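Local coordinates for protein peroxiredoxin PRX1, mitochondrial (Saccharomyces cerevisiae, PDB 5YKJ) that probably reduces peroxides with a single peroxidatic cysteine, as a mitochondrial 1-Cys peroxiredoxin that is restored through the glutathione and thioredoxin systems, at residues A13-V17 and G18-F22; G122-K125 and T126-S129; F143-P146 and S147-R151; I184-P187 and S188-N191. All coordinates share one frame; numbering follows the deposited sequence.

Contact 1: A13-V17 and G18-F22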
loop_
_atom_site.group_PDB
_atom_site.type_symbol
_atom_site.label_atom_id
_atom_site.label_comp_id
_atom_site.label_asym_id
_atom_site.label_seq_id
_atom_site.Cartn_x
_atom_site.Cartn_y
_atom_site.Cartn_z
ATOM N N ALA A 13 3.818 8.923 -15.390
ATOM C CA ALA A 13 3.858 7.630 -16.026
ATOM C C ALA A 13 2.672 7.400 -16.922
ATOM O O ALA A 13 1.696 8.001 -16.775
ATOM C CB ALA A 13 3.849 6.533 -14.973
ATOM N N ASP A 14 2.863 6.462 -17.830
ATOM C CA ASP A 14 1.834 5.946 -18.688
ATOM C C ASP A 14 1.200 4.774 -17.916
ATOM O O ASP A 14 1.872 4.002 -17.327
ATOM C CB ASP A 14 2.433 5.456 -19.996
ATOM C CG ASP A 14 3.404 6.435 -20.567
ATOM O OD1 ASP A 14 2.934 7.387 -21.171
ATOM O OD2 ASP A 14 4.639 6.292 -20.347
ATOM N N THR A 15 -0.114 4.733 -17.938
ATOM C CA THR A 15 -0.865 3.735 -17.230
ATOM C C THR A 15 -2.103 3.314 -18.018
ATOM O O THR A 15 -2.416 3.877 -19.027
ATOM C CB THR A 15 -1.375 4.229 -15.861
ATOM O OG1 THR A 15 -2.500 5.064 -16.024
ATOM C CG2 THR A 15 -0.313 5.034 -15.140
ATOM N N THR A 16 -2.775 2.323 -17.458
ATOM C CA THR A 16 -3.987 1.754 -17.999
ATOM C C THR A 16 -5.120 2.750 -17.973
ATOM O O THR A 16 -6.097 2.499 -18.581
ATOM C CB THR A 16 -4.431 0.450 -17.302
ATOM O OG1 THR A 16 -4.538 0.672 -15.902
ATOM C CG2 THR A 16 -3.517 -0.672 -17.605
ATOM N N VAL A 17 -4.976 3.837 -17.240
ATOM C CA VAL A 17 -5.975 4.919 -17.212
ATOM C C VAL A 17 -5.522 6.182 -17.912
ATOM O O VAL A 17 -6.137 7.181 -17.771
ATOM C CB VAL A 17 -6.528 5.309 -15.827
ATOM C CG1 VAL A 17 -6.924 4.120 -15.029
ATOM C CG2 VAL A 17 -5.641 6.272 -15.061
ATOM N N GLY A 18 -4.438 6.077 -18.643
ATOM C CA GLY A 18 -3.821 7.179 -19.332
ATOM C C GLY A 18 -2.636 7.737 -18.569
ATOM O O GLY A 18 -2.285 7.225 -17.551
ATOM N N LYS A 19 -2.025 8.783 -19.077
ATOM C CA LYS A 19 -0.932 9.380 -18.404
ATOM C C LYS A 19 -1.349 10.010 -17.074
ATOM O O LYS A 19 -2.312 10.672 -17.001
ATOM C CB LYS A 19 -0.270 10.401 -19.311
ATOM C CG LYS A 19 0.312 9.760 -20.544
ATOM C CD LYS A 19 1.167 10.701 -21.353
ATOM C CE LYS A 19 1.917 10.006 -22.482
ATOM N NZ LYS A 19 2.639 11.028 -23.292
ATOM N N ILE A 20 -0.553 9.781 -16.048
ATOM C CA ILE A 20 -0.802 10.334 -14.756
ATOM C C ILE A 20 0.431 10.981 -14.158
ATOM O O ILE A 20 1.504 10.763 -14.578
ATOM C CB ILE A 20 -1.333 9.307 -13.748
ATOM C CG1 ILE A 20 -0.238 8.377 -13.272
ATOM C CG2 ILE A 20 -2.499 8.567 -14.318
ATOM C CD1 ILE A 20 -0.627 7.575 -12.046
ATOM N N ASN A 21 0.178 11.790 -13.156
ATOM C CA ASN A 21 1.187 12.334 -12.300
ATOM C C ASN A 21 0.766 11.640 -10.984
ATOM O O ASN A 21 -0.327 11.704 -10.638
ATOM C CB ASN A 21 1.126 13.823 -12.181
ATOM C CG ASN A 21 2.041 14.335 -11.108
ATOM O OD1 ASN A 21 1.661 14.529 -10.009
ATOM N ND2 ASN A 21 3.262 14.476 -11.459
ATOM N N PHE A 22 1.684 10.984 -10.298
ATOM C CA PHE A 22 1.337 10.233 -9.122
ATOM C C PHE A 22 0.686 11.015 -8.010
ATOM O O PHE A 22 -0.269 10.604 -7.491
ATOM C CB PHE A 22 2.635 9.570 -8.627
ATOM C CG PHE A 22 2.461 8.564 -7.488
ATOM C CD1 PHE A 22 1.592 7.529 -7.597
ATOM C CD2 PHE A 22 3.200 8.656 -6.356
ATOM C CE1 PHE A 22 1.421 6.652 -6.592
ATOM C CE2 PHE A 22 3.057 7.741 -5.328
ATOM C CZ PHE A 22 2.176 6.723 -5.467
#

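Contact 2: G122-K125 and T126-S129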
loop_
_atom_site.group_PDB
_atom_site.type_symbol
_atom_site.label_atom_id
_atom_site.label_comp_id
_atom_site.label_asym_id
_atom_site.label_seq_id
_atom_site.Cartn_x
_atom_site.Cartn_y
_atom_site.Cartn_z
ATOM N N GLY A 122 15.641 -12.801 -14.144
ATOM C CA GLY A 122 15.707 -12.794 -12.699
ATOM C C GLY A 122 16.045 -11.497 -12.000
ATOM O O GLY A 122 15.939 -11.410 -10.813
ATOM N N SER A 123 16.404 -10.488 -12.770
ATOM C CA SER A 123 16.742 -9.197 -12.209
ATOM C C SER A 123 15.513 -8.446 -11.665
ATOM O O SER A 123 15.639 -7.475 -11.007
ATOM C CB SER A 123 17.498 -8.305 -13.219
ATOM O OG SER A 123 16.768 -8.144 -14.392
ATOM N N LEU A 124 14.328 -8.931 -11.964
ATOM C CA LEU A 124 13.094 -8.257 -11.532
ATOM C C LEU A 124 12.341 -8.852 -10.350
ATOM O O LEU A 124 11.325 -8.393 -9.978
ATOM C CB LEU A 124 12.120 -8.114 -12.705
ATOM C CG LEU A 124 12.649 -7.221 -13.818
ATOM C CD1 LEU A 124 11.826 -7.331 -15.085
ATOM C CD2 LEU A 124 12.648 -5.779 -13.318
ATOM N N LYS A 125 12.935 -9.865 -9.769
ATOM C CA LYS A 125 12.307 -10.571 -8.681
ATOM C C LYS A 125 12.062 -9.688 -7.488
ATOM O O LYS A 125 11.243 -10.003 -6.708
ATOM C CB LYS A 125 13.162 -11.762 -8.241
ATOM C CG LYS A 125 13.190 -12.863 -9.264
ATOM C CD LYS A 125 14.085 -14.014 -8.864
ATOM C CE LYS A 125 15.546 -13.622 -8.764
ATOM N NZ LYS A 125 16.574 -14.658 -9.157
ATOM N N THR A 126 12.819 -8.625 -7.389
ATOM C CA THR A 126 12.679 -7.699 -6.267
ATOM C C THR A 126 11.602 -6.628 -6.450
ATOM O O THR A 126 11.358 -5.872 -5.574
ATOM C CB THR A 126 14.028 -7.035 -5.920
ATOM O OG1 THR A 126 14.591 -6.513 -7.097
ATOM C CG2 THR A 126 14.993 -8.027 -5.390
ATOM N N VAL A 127 10.975 -6.623 -7.612
ATOM C CA VAL A 127 9.928 -5.624 -7.888
ATOM C C VAL A 127 8.622 -6.150 -7.325
ATOM O O VAL A 127 7.764 -6.557 -7.992
ATOM C CB VAL A 127 9.831 -5.328 -9.364
ATOM C CG1 VAL A 127 8.803 -4.233 -9.596
ATOM C CG2 VAL A 127 11.180 -4.843 -9.847
ATOM N N ARG A 128 8.596 -6.157 -6.019
ATOM C CA ARG A 128 7.525 -6.756 -5.279
ATOM C C ARG A 128 7.088 -6.037 -4.012
ATOM O O ARG A 128 6.403 -6.591 -3.228
ATOM C CB ARG A 128 7.953 -8.176 -4.865
ATOM C CG ARG A 128 7.719 -9.251 -5.893
ATOM C CD ARG A 128 6.242 -9.493 -6.118
ATOM N NE ARG A 128 5.631 -10.260 -5.049
ATOM C CZ ARG A 128 4.338 -10.523 -4.950
ATOM N NH1 ARG A 128 3.506 -10.107 -5.855
ATOM N NH2 ARG A 128 3.878 -11.228 -3.952
ATOM N N SER A 129 7.544 -4.827 -3.854
ATOM C CA SER A 129 7.187 -4.083 -2.675
ATOM C C SER A 129 5.813 -3.460 -2.730
ATOM O O SER A 129 5.326 -3.167 -3.734
ATOM C CB SER A 129 8.238 -3.017 -2.354
ATOM O OG SER A 129 9.490 -3.581 -2.182
HETATM O O HOH W 1 17.349 -6.939 -8.130
#

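Contact 3: F143-P146 and S147-R151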
loop_
_atom_site.group_PDB
_atom_site.type_symbol
_atom_site.label_atom_id
_atom_site.label_comp_id
_atom_site.label_asym_id
_atom_site.label_seq_id
_atom_site.Cartn_x
_atom_site.Cartn_y
_atom_site.Cartn_z
ATOM N N PHE A 143 6.142 -3.454 2.706
ATOM C CA PHE A 143 6.328 -4.859 2.814
ATOM C C PHE A 143 6.665 -5.486 1.474
ATOM O O PHE A 143 6.154 -5.088 0.479
ATOM C CB PHE A 143 5.216 -5.546 3.579
ATOM C CG PHE A 143 3.899 -5.571 2.914
ATOM C CD1 PHE A 143 3.570 -6.604 2.084
ATOM C CD2 PHE A 143 2.966 -4.606 3.162
ATOM C CE1 PHE A 143 2.377 -6.666 1.483
ATOM C CE2 PHE A 143 1.747 -4.661 2.561
ATOM C CZ PHE A 143 1.446 -5.702 1.734
ATOM N N THR A 144 7.564 -6.459 1.525
ATOM C CA THR A 144 8.011 -7.153 0.328
ATOM C C THR A 144 7.970 -8.664 0.427
ATOM O O THR A 144 8.738 -9.240 1.073
ATOM C CB THR A 144 9.411 -6.689 -0.128
ATOM O OG1 THR A 144 9.518 -5.272 -0.078
ATOM C CG2 THR A 144 9.695 -7.174 -1.528
ATOM N N TYR A 145 7.001 -9.240 -0.280
ATOM C CA TYR A 145 6.833 -10.653 -0.392
ATOM C C TYR A 145 7.340 -11.057 -1.788
ATOM O O TYR A 145 7.166 -10.403 -2.709
ATOM C CB TYR A 145 5.364 -11.076 -0.308
ATOM C CG TYR A 145 4.620 -10.955 1.019
ATOM C CD1 TYR A 145 5.061 -10.143 2.036
ATOM C CD2 TYR A 145 3.480 -11.664 1.217
ATOM C CE1 TYR A 145 4.386 -10.059 3.225
ATOM C CE2 TYR A 145 2.790 -11.575 2.386
ATOM C CZ TYR A 145 3.252 -10.753 3.382
ATOM O OH TYR A 145 2.575 -10.619 4.546
ATOM N N PRO A 146 7.997 -12.211 -1.790
ATOM C CA PRO A 146 8.504 -12.674 -3.051
ATOM C C PRO A 146 7.326 -13.106 -4.034
ATOM O O PRO A 146 6.269 -13.295 -3.540
ATOM C CB PRO A 146 9.323 -13.902 -2.731
ATOM C CG PRO A 146 8.673 -14.437 -1.523
ATOM C CD PRO A 146 8.182 -13.226 -0.745
ATOM N N SER A 147 7.486 -13.229 -5.357
ATOM C CA SER A 147 6.437 -13.432 -6.265
ATOM C C SER A 147 5.840 -14.780 -6.057
ATOM O O SER A 147 4.915 -15.157 -6.632
ATOM C CB SER A 147 6.997 -13.318 -7.660
ATOM O OG SER A 147 7.978 -14.280 -7.878
ATOM N N THR A 148 6.554 -15.640 -5.323
ATOM C CA THR A 148 6.152 -17.013 -4.941
ATOM C C THR A 148 5.067 -17.099 -3.860
ATOM O O THR A 148 4.421 -18.068 -3.735
ATOM C CB THR A 148 7.358 -17.857 -4.472
ATOM O OG1 THR A 148 7.999 -17.172 -3.410
ATOM C CG2 THR A 148 8.358 -18.063 -5.573
ATOM N N VAL A 149 4.955 -16.048 -3.073
ATOM C CA VAL A 149 4.042 -15.962 -1.956
ATOM C C VAL A 149 3.060 -14.796 -2.065
ATOM O O VAL A 149 3.405 -13.693 -1.959
ATOM C CB VAL A 149 4.831 -15.799 -0.623
ATOM C CG1 VAL A 149 3.899 -15.638 0.581
ATOM C CG2 VAL A 149 5.760 -16.959 -0.404
ATOM N N GLY A 150 1.804 -15.143 -2.233
ATOM C CA GLY A 150 0.763 -14.169 -2.344
ATOM C C GLY A 150 0.564 -13.413 -1.055
ATOM O O GLY A 150 0.718 -13.921 -0.019
ATOM N N ARG A 151 0.190 -12.167 -1.237
ATOM C CA ARG A 151 -0.035 -11.242 -0.145
ATOM C C ARG A 151 -1.345 -11.538 0.574
ATOM O O ARG A 151 -2.025 -12.470 0.272
ATOM C CB ARG A 151 0.022 -9.801 -0.633
ATOM C CG ARG A 151 1.346 -9.410 -1.254
ATOM C CD ARG A 151 1.182 -8.274 -2.282
ATOM N NE ARG A 151 2.444 -7.797 -2.835
ATOM C CZ ARG A 151 2.580 -7.265 -4.028
ATOM N NH1 ARG A 151 1.570 -7.093 -4.813
ATOM N NH2 ARG A 151 3.762 -6.877 -4.416
HETATM O O HOH W 2 4.721 -7.339 -1.052
#

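Contact 4: I184-P187 and S188-N191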
loop_
_atom_site.group_PDB
_atom_site.type_symbol
_atom_site.label_atom_id
_atom_site.label_comp_id
_atom_site.label_asym_id
_atom_site.label_seq_id
_atom_site.Cartn_x
_atom_site.Cartn_y
_atom_site.Cartn_z
ATOM N N ILE A 184 -3.388 1.683 22.710
ATOM C CA ILE A 184 -2.367 2.090 23.633
ATOM C C ILE A 184 -2.041 3.580 23.582
ATOM O O ILE A 184 -1.987 4.137 22.559
ATOM C CB ILE A 184 -1.092 1.268 23.402
ATOM C CG1 ILE A 184 -1.312 -0.193 23.682
ATOM C CG2 ILE A 184 0.048 1.757 24.265
ATOM C CD1 ILE A 184 -0.373 -1.103 22.929
ATOM N N ILE A 185 -1.848 4.185 24.740
ATOM C CA ILE A 185 -1.544 5.575 24.809
ATOM C C ILE A 185 -0.061 5.724 24.584
ATOM O O ILE A 185 0.670 5.088 25.175
ATOM C CB ILE A 185 -2.015 6.163 26.171
ATOM C CG1 ILE A 185 -3.500 5.952 26.324
ATOM C CG2 ILE A 185 -1.709 7.646 26.256
ATOM C CD1 ILE A 185 -4.035 6.280 27.708
ATOM N N PRO A 186 0.325 6.609 23.668
ATOM C CA PRO A 186 1.730 6.795 23.394
ATOM C C PRO A 186 2.454 7.316 24.644
ATOM O O PRO A 186 1.991 8.059 25.405
ATOM C CB PRO A 186 1.753 7.852 22.274
ATOM C CG PRO A 186 0.436 7.828 21.674
ATOM C CD PRO A 186 -0.490 7.481 22.816
ATOM N N PRO A 187 3.684 6.832 24.785
ATOM C CA PRO A 187 4.506 7.199 25.929
ATOM C C PRO A 187 4.815 8.675 26.016
ATOM O O PRO A 187 5.092 9.148 27.071
ATOM C CB PRO A 187 5.758 6.370 25.807
ATOM C CG PRO A 187 5.665 5.626 24.581
ATOM C CD PRO A 187 4.331 5.824 23.944
ATOM N N SER A 188 4.730 9.377 24.917
ATOM C CA SER A 188 4.990 10.799 24.917
ATOM C C SER A 188 3.894 11.493 25.713
ATOM O O SER A 188 4.047 12.617 26.080
ATOM C CB SER A 188 5.074 11.354 23.517
ATOM O OG SER A 188 3.886 11.137 22.854
ATOM N N VAL A 189 2.801 10.787 25.977
ATOM C CA VAL A 189 1.677 11.332 26.708
ATOM C C VAL A 189 1.753 10.959 28.193
ATOM O O VAL A 189 1.670 9.852 28.540
ATOM C CB VAL A 189 0.326 10.819 26.137
ATOM C CG1 VAL A 189 -0.851 11.342 26.920
ATOM C CG2 VAL A 189 0.182 11.238 24.699
ATOM N N SER A 190 1.847 11.975 29.051
ATOM C CA SER A 190 1.902 11.767 30.487
ATOM C C SER A 190 0.597 11.239 31.028
ATOM O O SER A 190 -0.395 11.338 30.409
ATOM C CB SER A 190 2.251 13.079 31.196
ATOM O OG SER A 190 1.145 13.934 31.249
ATOM N N ASN A 191 0.641 10.661 32.217
ATOM C CA ASN A 191 -0.555 10.129 32.804
ATOM C C ASN A 191 -1.641 11.219 32.972
ATOM O O ASN A 191 -2.749 10.957 32.751
ATOM C CB ASN A 191 -0.259 9.431 34.135
ATOM C CG ASN A 191 0.127 7.939 33.980
ATOM O OD1 ASN A 191 0.564 7.486 32.941
ATOM N ND2 ASN A 191 0.029 7.228 35.065
#

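Contact 1: A13-V17 and G18-F22
Ala13 and Ile20 form an antiparallel hydrogen-bonded pair, Ile20 N reaching Ala13 O at 3.0 Å and Ala13 N reaching Ile20 O at 3.1 Å, and the chain between them folds back through a type I turn from Thr15 to Gly18. The result is a short beta hairpin, closed at the turn by the bond from Gly18 N to Thr15 O.

Thr15 ties the loop together. With chi1 at 77°, its OG1 lies between the backbone N and the carbonyl carbon, from where it serves two partners. Thr15 OG1 donates to Gly18 O across 2.7 Å, in the carbonyl plane and on a lone pair, and accepts from Val17 N at 3.0 Å, which makes an ST turn. The same torsion puts Thr15 CG2 opposite the carbonyl carbon, against Ile20 CG1 at 3.8 Å, the two side chains crossing at about a right angle. A valine in place of Thr15 would probably leave Val17 N without its acceptor and take from Gly18 O the short hydroxyl bond, with the weak one from Thr15 N remaining.

Val17 CG2 also leans on Ile20, meeting Ile20 CG2 at 4.0 Å. Toward the solvent, Asp14 and Lys19 run side by side. Lys19 CE is the lysine atom closest to Asp14 OD1, while Lys19 NZ stays 4.2 Å from Asp14 OD1, beyond a salt bridge.

The hairpin lies at the edge of the domain. Thr15 and Ala13 rest on Ile97 of strand 96-98, Ile20 touches Ile66 of strand 63-69, and Thr16 packs on His76 and Ile80 of helix 73-87, its OG1 bonded to Ile96 N.

Contact 2: G122-K125 and T126-S129
Leu124 turns CG away from its own carbonyl carbon (chi1 -64°), and Val127 places CG1 opposite its backbone N (chi1 -177°), leaving CG2 beside that N. The two side chains consequently lie side by side and point the same way, with Leu124 CD2 touching Val127 CG2 at 3.9 Å. Val127 CG2 is also 3.6 Å from Leu124 O. Leu124 O accepts the bond from Val127 N at 3.0 Å, the N-H aimed nearly straight at it but approaching from above the carbonyl plane.

Two type I turns overlap here, Gly122 to Lys125 and Leu124 to Val127, and an inverse gamma turn centred on Val127 follows them. Together they steer the chain into strand 129-133 of the thioredoxin-like core. A water bridges Ser123 and Thr126, donating to Thr126 OG1 at 3.0 Å and weakly to Ser123 O; Thr126 OG1 is bonded to Met110 O as well.

Arg128 touches the turn through CG, 3.7 Å from Lys125 O. Its chain then bends at chi2 and chi3 and carries the guanidinium away to a salt bridge with Glu47, on helix 46-53, which begins just after the oxidised Cys44.

Contact 3: F143-P146 and S147-R151
Tyr145 packs on Val149 and Arg151, and Pro146 on Val149, around a type I turn, Pro146 to Val149, that takes the chain from strand 139-144 toward helix 153-169 of the thioredoxin-like domain. The turn is closed by Val149 N bonding to Pro146 O at 3.1 Å.

Tyr145 carries CG opposite its carbonyl carbon (chi1 -70°), which sets one edge of the ring against the returning chain. Val149 O and Gly150 O lie in the plane at that edge, each 3.8 Å from Tyr145 CD2, while Val149 CG1 meets the same CD2 at 4.0 Å. Phe143, with CG between its backbone N and carbonyl carbon (chi1 68°), brings CE1 over one face of the tyrosine ring, offset toward the rim. Arg151 CG contacts both rings, 4.0 Å from Tyr145 CD2 and equally far from Phe143 CE1, where it lies at the ring's edge. Exchanging Tyr145 for alanine would probably open a gap beside Arg151 CG and Val149 CG1 and leave Phe143 freer to turn.

Beyond CG the arginine runs extended, and its NH2 bonds to Ser35 O and Arg128 O. On the way Arg151 NE donates across 2.9 Å to a water that also accepts from Tyr145 N and donates to Phe143 O.

Contact 4: I184-P187 and S188-N191
Val189 folds back over the two residues Ile185 and Pro186, and its side chain can be followed atom by atom. Val189 CB comes first, 3.3 Å from Pro186 O and 3.8 Å from Ile185 CG2. Past it the chain forks. Val189 CG1, placed opposite the backbone N by a chi1 of 178°, meets Ile185 CG2 at 3.9 Å, while Val189 CG2 stays beside the backbone N, 3.7 Å from Pro186 O and looser still against the proline ring at CD. The isoleucine and valine side chains cross at about a right angle. Ile185 has its own CG2 opposite its backbone N, and this is the methyl that Val189 touches.

The backbone beneath forms a type I turn from Pro186 to Val189. Val189 N donates to Pro186 O at 2.9 Å with an N-H...O angle of 157°, the donor standing above the carbonyl plane. Pro187 takes the second position of the turn, where its ring limits phi to a value near the -62° found here. Ser188 OG, at the third position, lies 4.0 Å from Pro186 CB.

This turn joins strand 183-184 to helix 191-198 in the C-terminal domain of the 1-Cys peroxiredoxins. Ser190 is the N-cap of that helix. Its side chain caps a backbone N just beyond, and Glu193 bonds back to Ser190 N, a pairing consistent with a capping box. Ala194 of the helix touches both Ile185 and Val189, and Arg209 from strand 208-211 bonds through NH1 to Val189 O.

In the fold
The four contacts follow one another along the chain. Contacts 2 and 3 adjoin, their centres about 10 Å apart, at the ends of the neighbouring antiparallel strands 129-133 and 139-144 of the five-stranded sheet: Ser129 OG meets Thr144 OG1, and Arg128 NE bonds to Tyr145 O. Glu47 takes the Arg128 guanidinium and the backbone N of Arg151, so one carboxylate joins both loops to helix 46-53, close to Cys44. Contact 1 stands apart, its centre about 21 Å from that of contact 2, beside strand 96-98 on the sheet's other edge. Helix 153-169 leads on toward the C-terminal domain, where contact 4 lies with its centre about 43 Å from that of contact 1.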